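Soluble lytic transglycosylase B3 (Pseudomonas aeruginosa, PDB 5ANZ) probably cleaves bacterial peptidoglycan as a lytic transglycosylase, taking part in cell-wall turnover, and binds calcium. Local coordinates at residues Gly102-Leu107 with Val336-Asp341; Arg321-Tyr326 with Ala331-Val336. One frame throughout, in Å; residues are numbered along the deposited sequence.

Interaction 1. Residues Gly102-Leu107 with Val336-Asp341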
loop_
_atom_site.group_PDB
_atom_site.type_symbol
_atom_site.label_atom_id
_atom_site.label_comp_id
_atom_site.label_asym_id
_atom_site.label_seq_id
_atom_site.Cartn_x
_atom_site.Cartn_y
_atom_site.Cartn_z
ATOM N N GLY A 102 -7.709 3.978 -12.743
ATOM C CA GLY A 102 -6.324 4.019 -13.184
ATOM C C GLY A 102 -5.579 2.717 -12.918
ATOM O O GLY A 102 -4.867 2.201 -13.786
ATOM N N ALA A 103 -5.732 2.181 -11.709
ATOM C CA ALA A 103 -5.064 0.931 -11.334
ATOM C C ALA A 103 -5.490 -0.249 -12.214
ATOM O O ALA A 103 -4.672 -1.111 -12.563
ATOM C CB ALA A 103 -5.344 0.609 -9.857
ATOM N N LEU A 104 -6.772 -0.274 -12.571
ATOM C CA LEU A 104 -7.356 -1.388 -13.319
ATOM C C LEU A 104 -7.459 -1.071 -14.808
ATOM O O LEU A 104 -8.262 -1.684 -15.521
ATOM C CB LEU A 104 -8.734 -1.737 -12.754
ATOM C CG LEU A 104 -8.702 -2.015 -11.243
ATOM C CD1 LEU A 104 -10.108 -2.227 -10.696
ATOM C CD2 LEU A 104 -7.832 -3.231 -10.984
ATOM N N ASP A 105 -6.650 -0.122 -15.267
ATOM C CA ASP A 105 -6.663 0.229 -16.690
ATOM C C ASP A 105 -6.472 -1.042 -17.504
ATOM O O ASP A 105 -5.595 -1.853 -17.186
ATOM C CB ASP A 105 -5.569 1.237 -17.020
ATOM C CG ASP A 105 -5.716 1.816 -18.410
ATOM O OD1 ASP A 105 -5.449 1.090 -19.390
ATOM O OD2 ASP A 105 -6.099 3.001 -18.527
ATOM N N PRO A 106 -7.289 -1.234 -18.552
ATOM C CA PRO A 106 -7.156 -2.438 -19.382
ATOM C C PRO A 106 -5.721 -2.659 -19.864
ATOM O O PRO A 106 -5.306 -3.779 -20.080
ATOM C CB PRO A 106 -8.092 -2.156 -20.569
ATOM C CG PRO A 106 -9.111 -1.221 -20.014
ATOM C CD PRO A 106 -8.387 -0.361 -19.009
ATOM N N LEU A 107 -4.968 -1.585 -20.050
ATOM C CA LEU A 107 -3.586 -1.749 -20.474
ATOM C C LEU A 107 -2.752 -2.458 -19.389
ATOM O O LEU A 107 -1.904 -3.299 -19.709
ATOM C CB LEU A 107 -2.986 -0.391 -20.832
ATOM C CG LEU A 107 -3.748 0.283 -21.982
ATOM C CD1 LEU A 107 -3.373 1.760 -22.115
ATOM C CD2 LEU A 107 -3.509 -0.466 -23.295
ATOM N N VAL A 336 -5.078 -4.051 -5.715
ATOM C CA VAL A 336 -4.355 -5.304 -5.915
ATOM C C VAL A 336 -5.285 -6.502 -6.077
ATOM O O VAL A 336 -5.114 -7.307 -6.979
ATOM C CB VAL A 336 -3.384 -5.565 -4.750
ATOM C CG1 VAL A 336 -2.804 -6.969 -4.837
ATOM C CG2 VAL A 336 -2.269 -4.533 -4.787
ATOM N N GLY A 337 -6.271 -6.630 -5.196
ATOM C CA GLY A 337 -7.185 -7.759 -5.282
ATOM C C GLY A 337 -7.979 -7.774 -6.580
ATOM O O GLY A 337 -8.103 -8.804 -7.241
ATOM N N LEU A 338 -8.525 -6.614 -6.937
ATOM C CA LEU A 338 -9.293 -6.517 -8.189
ATOM C C LEU A 338 -8.421 -6.701 -9.435
ATOM O O LEU A 338 -8.875 -7.246 -10.444
ATOM C CB LEU A 338 -10.024 -5.173 -8.275
ATOM C CG LEU A 338 -11.135 -4.955 -7.242
ATOM C CD1 LEU A 338 -11.577 -3.500 -7.256
ATOM C CD2 LEU A 338 -12.329 -5.892 -7.508
ATOM N N LEU A 339 -7.171 -6.245 -9.383
ATOM C CA LEU A 339 -6.277 -6.474 -10.514
ATOM C C LEU A 339 -5.986 -7.973 -10.672
ATOM O O LEU A 339 -6.022 -8.520 -11.777
ATOM C CB LEU A 339 -4.970 -5.699 -10.342
ATOM C CG LEU A 339 -3.959 -5.862 -11.474
ATOM C CD1 LEU A 339 -4.538 -5.449 -12.838
ATOM C CD2 LEU A 339 -2.726 -5.020 -11.148
ATOM N N ALA A 340 -5.682 -8.638 -9.557
ATOM C CA ALA A 340 -5.452 -10.080 -9.608
ATOM C C ALA A 340 -6.676 -10.781 -10.171
ATOM O O ALA A 340 -6.560 -11.636 -11.041
ATOM C CB ALA A 340 -5.127 -10.614 -8.219
ATOM N N ASP A 341 -7.861 -10.386 -9.698
ATOM C CA ASP A 341 -9.100 -10.967 -10.247
ATOM C C ASP A 341 -9.268 -10.696 -11.749
ATOM O O ASP A 341 -9.762 -11.535 -12.508
ATOM C CB ASP A 341 -10.323 -10.394 -9.522
ATOM C CG ASP A 341 -10.440 -10.855 -8.075
ATOM O OD1 ASP A 341 -9.667 -11.739 -7.646
ATOM O OD2 ASP A 341 -11.357 -10.344 -7.382
#
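L104 reaches across to helix 330-343 and lays its two methyl groups on L338 and L339. It has more surface buried by the contact than any other residue of the pair. The side chains meet through carbon atoms alone, and no hydrogen bond crosses the contact. L104 is the first residue to leave helical geometry after helix 96-103, and its CA lies 5.9 Å from the CA of L339. The two methyls divide the work. The two leucine side chains pass at a slant: CD1 of L104 rests 3.8 Å from CB of L338 and 4.0 Å from its CD1. CD2 goes to the backbone of the next residue. It lies 3.5 Å from N of L339 and 3.8 Å from CB of L339.

L339 sets its CG anti to the backbone N (chi1 -180°). This turns the branch away from L104. CD1 of L339 is 4.3 Å from O of A103, a looser contact. The bend that presents L104 is short. N of D105 still bonds to O of G102, and D105 then caps helix 106-118 at its N-cap position. Its OD1 accepts from N of L107 through the anti lone pair at 2.8 Å, a fairly straight bond (160°).

The contact therefore joins the junction of two consecutive helices to a third helix of the transglycosylase domain. R108 bonds to O of A103 from the start of helix 106-118. L339 also packs on R108 and V109 of that helix, L338 on W253 and I349 in loops, and A103 on M143 of helix 134-145.

Interaction 2. Residues Arg321-Tyr326 with Ala331-Val336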
loop_
_atom_site.group_PDB
_atom_site.type_symbol
_atom_site.label_atom_id
_atom_site.label_comp_id
_atom_site.label_asym_id
_atom_site.label_seq_id
_atom_site.Cartn_x
_atom_site.Cartn_y
_atom_site.Cartn_z
ATOM N N ARG A 321 -5.554 -8.463 4.444
ATOM C CA ARG A 321 -4.655 -7.978 5.477
ATOM C C ARG A 321 -3.195 -8.185 5.099
ATOM O O ARG A 321 -2.339 -7.369 5.445
ATOM C CB ARG A 321 -4.966 -8.662 6.817
ATOM C CG ARG A 321 -6.393 -8.427 7.301
ATOM C CD ARG A 321 -6.666 -9.166 8.610
ATOM N NE ARG A 321 -5.856 -8.648 9.714
ATOM C CZ ARG A 321 -5.708 -9.244 10.897
ATOM N NH1 ARG A 321 -6.310 -10.401 11.151
ATOM N NH2 ARG A 321 -4.950 -8.681 11.830
ATOM N N ALA A 322 -2.901 -9.282 4.406
ATOM C CA ALA A 322 -1.529 -9.536 3.951
ATOM C C ALA A 322 -1.070 -8.465 2.957
ATOM O O ALA A 322 0.065 -7.988 3.005
ATOM C CB ALA A 322 -1.427 -10.929 3.313
ATOM N N ILE A 323 -1.950 -8.104 2.041
ATOM C CA ILE A 323 -1.617 -7.086 1.065
ATOM C C ILE A 323 -1.375 -5.748 1.759
ATOM O O ILE A 323 -0.505 -4.984 1.368
ATOM C CB ILE A 323 -2.731 -6.950 0.024
ATOM C CG1 ILE A 323 -2.893 -8.276 -0.729
ATOM C CG2 ILE A 323 -2.429 -5.772 -0.911
ATOM C CD1 ILE A 323 -4.222 -8.385 -1.480
ATOM N N LEU A 324 -2.118 -5.476 2.827
ATOM C CA LEU A 324 -1.944 -4.209 3.544
ATOM C C LEU A 324 -0.557 -4.070 4.159
ATOM O O LEU A 324 -0.084 -2.956 4.429
ATOM C CB LEU A 324 -3.014 -4.074 4.626
ATOM C CG LEU A 324 -4.423 -3.764 4.144
ATOM C CD1 LEU A 324 -5.381 -3.848 5.328
ATOM C CD2 LEU A 324 -4.473 -2.387 3.540
ATOM N N LYS A 325 0.110 -5.195 4.387
ATOM C CA LYS A 325 1.449 -5.137 4.956
ATOM C C LYS A 325 2.441 -4.673 3.885
ATOM O O LYS A 325 3.551 -4.238 4.190
ATOM C CB LYS A 325 1.850 -6.498 5.538
ATOM C CG LYS A 325 0.968 -6.952 6.688
ATOM C CD LYS A 325 1.509 -8.219 7.323
ATOM C CE LYS A 325 0.786 -8.562 8.620
ATOM N NZ LYS A 325 -0.516 -9.240 8.386
ATOM N N TYR A 326 2.029 -4.753 2.621
ATOM C CA TYR A 326 2.871 -4.326 1.510
ATOM C C TYR A 326 2.724 -2.812 1.346
ATOM O O TYR A 326 3.710 -2.087 1.155
ATOM C CB TYR A 326 2.493 -5.086 0.205
ATOM C CG TYR A 326 3.652 -5.322 -0.738
ATOM C CD1 TYR A 326 4.244 -4.267 -1.399
ATOM C CD2 TYR A 326 4.169 -6.606 -0.955
ATOM C CE1 TYR A 326 5.314 -4.465 -2.243
ATOM C CE2 TYR A 326 5.257 -6.813 -1.808
ATOM C CZ TYR A 326 5.816 -5.736 -2.446
ATOM O OH TYR A 326 6.877 -5.911 -3.310
ATOM N N ALA A 331 -7.310 1.397 -0.252
ATOM C CA ALA A 331 -7.529 1.594 -1.694
ATOM C C ALA A 331 -6.508 0.770 -2.504
ATOM O O ALA A 331 -6.855 0.087 -3.471
ATOM C CB ALA A 331 -7.439 3.054 -2.059
ATOM N N TYR A 332 -5.254 0.832 -2.086
ATOM C CA TYR A 332 -4.200 0.027 -2.706
ATOM C C TYR A 332 -4.515 -1.450 -2.648
ATOM O O TYR A 332 -4.415 -2.163 -3.646
ATOM C CB TYR A 332 -2.867 0.291 -2.011
ATOM C CG TYR A 332 -1.760 -0.676 -2.410
ATOM C CD1 TYR A 332 -1.597 -1.888 -1.750
ATOM C CD2 TYR A 332 -0.855 -0.358 -3.415
ATOM C CE1 TYR A 332 -0.568 -2.763 -2.088
ATOM C CE2 TYR A 332 0.171 -1.231 -3.762
ATOM C CZ TYR A 332 0.298 -2.433 -3.097
ATOM O OH TYR A 332 1.323 -3.303 -3.415
ATOM N N ALA A 333 -4.902 -1.931 -1.470
ATOM C CA ALA A 333 -5.131 -3.364 -1.324
ATOM C C ALA A 333 -6.356 -3.794 -2.128
ATOM O O ALA A 333 -6.353 -4.868 -2.723
ATOM C CB ALA A 333 -5.271 -3.745 0.157
ATOM N N LEU A 334 -7.375 -2.936 -2.203
ATOM C CA LEU A 334 -8.529 -3.241 -3.054
ATOM C C LEU A 334 -8.104 -3.323 -4.525
ATOM O O LEU A 334 -8.511 -4.258 -5.248
ATOM C CB LEU A 334 -9.625 -2.185 -2.852
ATOM C CG LEU A 334 -10.933 -2.405 -3.608
ATOM C CD1 LEU A 334 -11.529 -3.767 -3.305
ATOM C CD2 LEU A 334 -11.900 -1.290 -3.201
ATOM N N ALA A 335 -7.249 -2.387 -4.950
ATOM C CA ALA A 335 -6.740 -2.385 -6.330
ATOM C C ALA A 335 -5.973 -3.661 -6.623
ATOM O O ALA A 335 -6.156 -4.278 -7.674
ATOM C CB ALA A 335 -5.847 -1.172 -6.598
ATOM N N VAL A 336 -5.078 -4.051 -5.715
ATOM C CA VAL A 336 -4.355 -5.304 -5.915
ATOM C C VAL A 336 -5.285 -6.502 -6.077
ATOM O O VAL A 336 -5.114 -7.307 -6.979
ATOM C CB VAL A 336 -3.384 -5.565 -4.750
ATOM C CG1 VAL A 336 -2.804 -6.969 -4.837
ATOM C CG2 VAL A 336 -2.269 -4.533 -4.787
#
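I323 and A333 bring the two backbones together, their CA atoms 5.6 Å apart, where helix 318-324 meets the start of helix 330-343. Such closeness fits the small side chain of A333. In the lysozyme-like transglycosylase domain the two pack together as consecutive helices joined by a short turn. No hydrogen bond crosses between the segments.

I323 fills the middle of the contact. Its CG2 stands anti to the backbone N and lies 3.6 Å from CA of A333. The same methyl comes 3.7 Å from CE1 of Y332, approaching the ring obliquely. The other branch of I323 reaches toward V336, and its CD1 meets CG1 of V336 tip to tip at 3.9 Å. On the A333 methyl, I323 is joined by L324, whose CD2 lies 3.7 Å from CB of A333. V336 also covers one face of the Y332 ring within its own helix, with CG2 3.6 Å above the plane and offset toward the rim.

The aromatic end of the contact borders the sugar site. Y326 binds N-acetyl-D-glucosamine in a structure of this protein, although no sugar occupies this chain. Its hydroxyl bonds to O of T205, and its ring meets that of Y241 edge-to-face. Y332 swings its ring toward Y326 with CG anti to the backbone N (chi1 170°). Its hydroxyl makes a weak hydrogen bond with E144 of helix 134-145. The two tyrosine side chains cross at a slant, and OH of Y332 lies 3.7 Å from CD1 of Y326.

From the N terminus, the chain first reaches 102-107, the bend between helices 96-103 and 106-118. Much later 336-341 comes back to this bend, and interaction 1 closes a long loop with 228 residues between its segments. Interaction 2 lies within that loop, near its end. It closes a much shorter one, with four residues between 321-326 and 331-336. Both contacts use helix 330-343 and share V336, with their centres about 12 Å apart. They also touch directly, as CB of A103 packs 3.7 Å from CB of A335. Helix 330-343 thus ties an early helical junction to helix 318-324 beside the sugar site.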